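Local coordinates for disulfide bond protein A (Staphylococcus aureus, PDB 3BCI), which probably acts as a thiol-disulfide oxidoreductase of the DsbA type, helping to put disulfide bonds into folding proteins, at residues D20-Y25 / G58-V63. Residues are numbered along the deposited sequence; the frame is centred on the assembly and turned at random. Where two conformers were deposited one is given.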
ATOM      1  N   ASP A  20      -2.165  -6.158   3.391  1.00 25.15           N
ATOM      2  CA  ASP A  20      -3.533  -6.044   2.893  1.00 23.45           C
ATOM      3  C   ASP A  20      -4.168  -4.925   3.708  1.00 25.92           C
ATOM      4  O   ASP A  20      -3.962  -4.853   4.919  1.00 23.39           O
ATOM      5  CB  ASP A  20      -4.284  -7.365   3.130  1.00 24.49           C
ATOM      6  CG  ASP A  20      -5.657  -7.388   2.476  1.00 27.28           C
ATOM      7  OD1 ASP A  20      -6.384  -6.380   2.571  1.00 28.98           O
ATOM      8  OD2 ASP A  20      -6.015  -8.422   1.875  1.00 30.62           O
ATOM      9  N   TYR A  21      -4.931  -4.050   3.057  1.00 23.69           N
ATOM     10  CA  TYR A  21      -5.568  -2.944   3.760  1.00 24.87           C
ATOM     11  C   TYR A  21      -6.566  -3.412   4.818  1.00 25.27           C
ATOM     12  O   TYR A  21      -6.910  -2.658   5.723  1.00 22.65           O
ATOM     13  CB  TYR A  21      -6.274  -2.012   2.764  1.00 22.51           C
ATOM     14  CG  TYR A  21      -5.331  -1.133   1.981  1.00 25.74           C
ATOM     15  CD1 TYR A  21      -4.559  -0.171   2.626  1.00 25.82           C
ATOM     16  CD2 TYR A  21      -5.191  -1.276   0.599  1.00 23.76           C
ATOM     17  CE1 TYR A  21      -3.667   0.625   1.921  1.00 31.07           C
ATOM     18  CE2 TYR A  21      -4.297  -0.479  -0.116  1.00 22.37           C
ATOM     19  CZ  TYR A  21      -3.539   0.466   0.555  1.00 28.85           C
ATOM     20  OH  TYR A  21      -2.646   1.254  -0.132  1.00 26.06           O
ATOM     21  N   LYS A  22      -7.021  -4.656   4.709  1.00 26.17           N
ATOM     22  CA  LYS A  22      -7.985  -5.206   5.663  1.00 29.98           C
ATOM     23  C   LYS A  22      -7.308  -5.928   6.820  1.00 34.41           C
ATOM     24  O   LYS A  22      -7.973  -6.384   7.751  1.00 35.71           O
ATOM     25  CB  LYS A  22      -8.914  -6.195   4.956  1.00 28.77           C
ATOM     26  CG  LYS A  22      -9.762  -5.578   3.857  1.00 30.32           C
ATOM     27  CD  LYS A  22     -10.819  -6.547   3.333  1.00 31.31           C
ATOM     28  CE  LYS A  22     -11.933  -6.772   4.348  1.00 32.37           C
ATOM     29  NZ  LYS A  22     -12.909  -7.792   3.859  1.00 33.64           N
ATOM     30  N   CYS A  23      -5.988  -6.009   6.752  0.80 31.36           N
ATOM     31  CA  CYS A  23      -5.227  -6.674   7.794  0.80 31.86           C
ATOM     32  C   CYS A  23      -4.919  -5.780   8.988  0.80 31.00           C
ATOM     33  O   CYS A  23      -4.275  -4.735   8.862  0.80 31.72           O
ATOM     34  CB  CYS A  23      -3.940  -7.237   7.206  0.80 27.59           C
ATOM     35  SG  CYS A  23      -2.838  -7.962   8.400  0.80 41.78           S
ATOM     36  N   PRO A  24      -5.378  -6.196  10.175  1.00 30.33           N
ATOM     37  CA  PRO A  24      -5.168  -5.446  11.417  1.00 28.91           C
ATOM     38  C   PRO A  24      -3.723  -5.158  11.761  1.00 23.96           C
ATOM     39  O   PRO A  24      -3.392  -4.041  12.158  1.00 28.26           O
ATOM     40  CB  PRO A  24      -5.854  -6.316  12.474  1.00 37.41           C
ATOM     41  CG  PRO A  24      -6.927  -7.022  11.690  1.00 36.81           C
ATOM     42  CD  PRO A  24      -6.195  -7.397  10.430  1.00 32.23           C
ATOM     43  N   TYR A  25      -2.862  -6.159  11.615  1.00 24.79           N
ATOM     44  CA  TYR A  25      -1.451  -5.977  11.930  1.00 29.21           C
ATOM     45  C   TYR A  25      -0.759  -5.073  10.924  1.00 30.97           C
ATOM     46  O   TYR A  25       0.194  -4.378  11.254  1.00 28.09           O
ATOM     47  CB  TYR A  25      -0.735  -7.333  12.004  1.00 31.72           C
ATOM     48  CG  TYR A  25      -1.054  -8.124  13.260  1.00 36.13           C
ATOM     49  CD1 TYR A  25      -1.937  -7.623  14.219  1.00 35.54           C
ATOM     50  CD2 TYR A  25      -0.480  -9.375  13.485  1.00 40.43           C
ATOM     51  CE1 TYR A  25      -2.239  -8.345  15.371  1.00 38.79           C
ATOM     52  CE2 TYR A  25      -0.776 -10.106  14.634  1.00 45.41           C
ATOM     53  CZ  TYR A  25      -1.654  -9.585  15.572  1.00 46.74           C
ATOM     54  OH  TYR A  25      -1.943 -10.304  16.710  1.00 54.40           O
ATOM     55  N   GLY A  58     -10.898 -11.083   1.616  1.00 35.72           N
ATOM     56  CA  GLY A  58     -12.248 -10.809   1.152  1.00 35.73           C
ATOM     57  C   GLY A  58     -12.287 -10.300  -0.274  1.00 40.56           C
ATOM     58  O   GLY A  58     -11.290  -9.795  -0.786  1.00 34.25           O
ATOM     59  N   LYS A  59     -13.447 -10.415  -0.915  1.00 34.82           N
ATOM     60  CA  LYS A  59     -13.600  -9.982  -2.298  1.00 36.78           C
ATOM     61  C   LYS A  59     -13.405  -8.484  -2.490  1.00 30.39           C
ATOM     62  O   LYS A  59     -13.165  -8.032  -3.604  1.00 34.20           O
ATOM     63  CB  LYS A  59     -14.975 -10.398  -2.834  1.00 40.53           C
ATOM     64  CG  LYS A  59     -16.132  -9.951  -1.969  1.00 54.13           C
ATOM     65  CD  LYS A  59     -17.483 -10.435  -2.497  1.00 67.74           C
ATOM     66  CE  LYS A  59     -18.030  -9.559  -3.623  1.00 73.72           C
ATOM     67  NZ  LYS A  59     -17.433  -9.844  -4.957  1.00 83.73           N
ATOM     68  N   ASP A  60     -13.502  -7.715  -1.410  1.00 31.83           N
ATOM     69  CA  ASP A  60     -13.322  -6.275  -1.504  1.00 31.17           C
ATOM     70  C   ASP A  60     -11.853  -5.868  -1.362  1.00 34.25           C
ATOM     71  O   ASP A  60     -11.494  -4.726  -1.645  1.00 29.97           O
ATOM     72  CB  ASP A  60     -14.177  -5.568  -0.446  1.00 32.87           C
ATOM     73  CG  ASP A  60     -13.845  -6.004   0.966  1.00 36.87           C
ATOM     74  OD1 ASP A  60     -13.754  -7.228   1.216  1.00 32.96           O
ATOM     75  OD2 ASP A  60     -13.687  -5.119   1.832  1.00 32.17           O
ATOM     76  N   SER A  61     -11.008  -6.802  -0.930  1.00 28.28           N
ATOM     77  CA  SER A  61      -9.580  -6.528  -0.765  1.00 31.64           C
ATOM     78  C   SER A  61      -8.946  -6.090  -2.075  1.00 25.56           C
ATOM     79  O   SER A  61      -8.201  -5.116  -2.119  1.00 27.56           O
ATOM     80  CB  SER A  61      -8.837  -7.771  -0.256  1.00 29.29           C
ATOM     81  OG  SER A  61      -8.903  -7.879   1.155  1.00 44.87           O
ATOM     82  N   ILE A  62      -9.250  -6.818  -3.142  1.00 24.26           N
ATOM     83  CA  ILE A  62      -8.701  -6.525  -4.460  1.00 23.83           C
ATOM     84  C   ILE A  62      -9.197  -5.182  -4.990  1.00 28.86           C
ATOM     85  O   ILE A  62      -8.486  -4.499  -5.730  1.00 24.59           O
ATOM     86  CB  ILE A  62      -9.065  -7.649  -5.469  1.00 29.19           C
ATOM     87  CG1 ILE A  62      -8.228  -7.512  -6.741  1.00 30.92           C
ATOM     88  CG2 ILE A  62     -10.554  -7.593  -5.804  1.00 31.51           C
ATOM     89  CD1 ILE A  62      -6.734  -7.748  -6.522  1.00 30.14           C
ATOM     90  N   VAL A  63     -10.416  -4.805  -4.614  1.00 27.55           N
ATOM     91  CA  VAL A  63     -10.976  -3.539  -5.069  1.00 28.39           C
ATOM     92  C   VAL A  63     -10.183  -2.410  -4.423  1.00 26.62           C
ATOM     93  O   VAL A  63      -9.826  -1.431  -5.081  1.00 26.06           O
ATOM     94  CB  VAL A  63     -12.472  -3.397  -4.690  1.00 31.28           C
ATOM     95  CG1 VAL A  63     -13.009  -2.068  -5.195  1.00 25.12           C
ATOM     96  CG2 VAL A  63     -13.281  -4.541  -5.297  1.00 29.38           C
TER
HETATM   97  O   HOH W   1      -6.783  -4.513   0.311  1.00 25.98           O
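D20 and K22 reach from the turn before the CxxC helix of this thioredoxin-fold protein to D60 and S61 of segment 58-63, which leads into helix 61-74. The turn is type I, from D20 to C23, and links strand 14-19 to helix 24-42. C23, which can form a disulfide with C26, is the N-cap of that helix.

The carboxylate of D20 works in two directions. With CG anti to the backbone N (chi1 -172°), its end comes up to S61. There S61 OG donates to the syn lone pair of D20 OD2 at 3.0 Å. The backbone N of F56 also donates to OD2. The other oxygen, D20 OD1, turns back on its own segment and accepts from K22 N at 2.8 Å, an Asx turn. That bond is nearly straight, at 171°, but meets OD1 on the anti side and out of the carboxylate plane. Water 1 donates to D20 OD1 and to S61 O, so it bridges the two segments. Together these bonds probably hold the carboxylate at its tilt.

K22 extends to D60, and the two side chains cross at about a right angle. On the way K22 CD passes S61 OG at 3.2 Å. A bend at chi3 (71°) carries the ammonium to the D60 carboxylate. L57 O, E93 O and K95 O also accept from K22 NZ. With D60 OD1 that makes four oxygens for three N-H, so at least one N-H is shared. This probably favours the charged form of the buried lysine. G58 lies close by, with its CA 4.1 Å from K22 NZ.

D60 OD2 takes the backbone N of L98, which helps to hold the acid in place. D60 OD1 turns its syn lone pair to K22 NZ, closing the salt bridge at 2.8 Å.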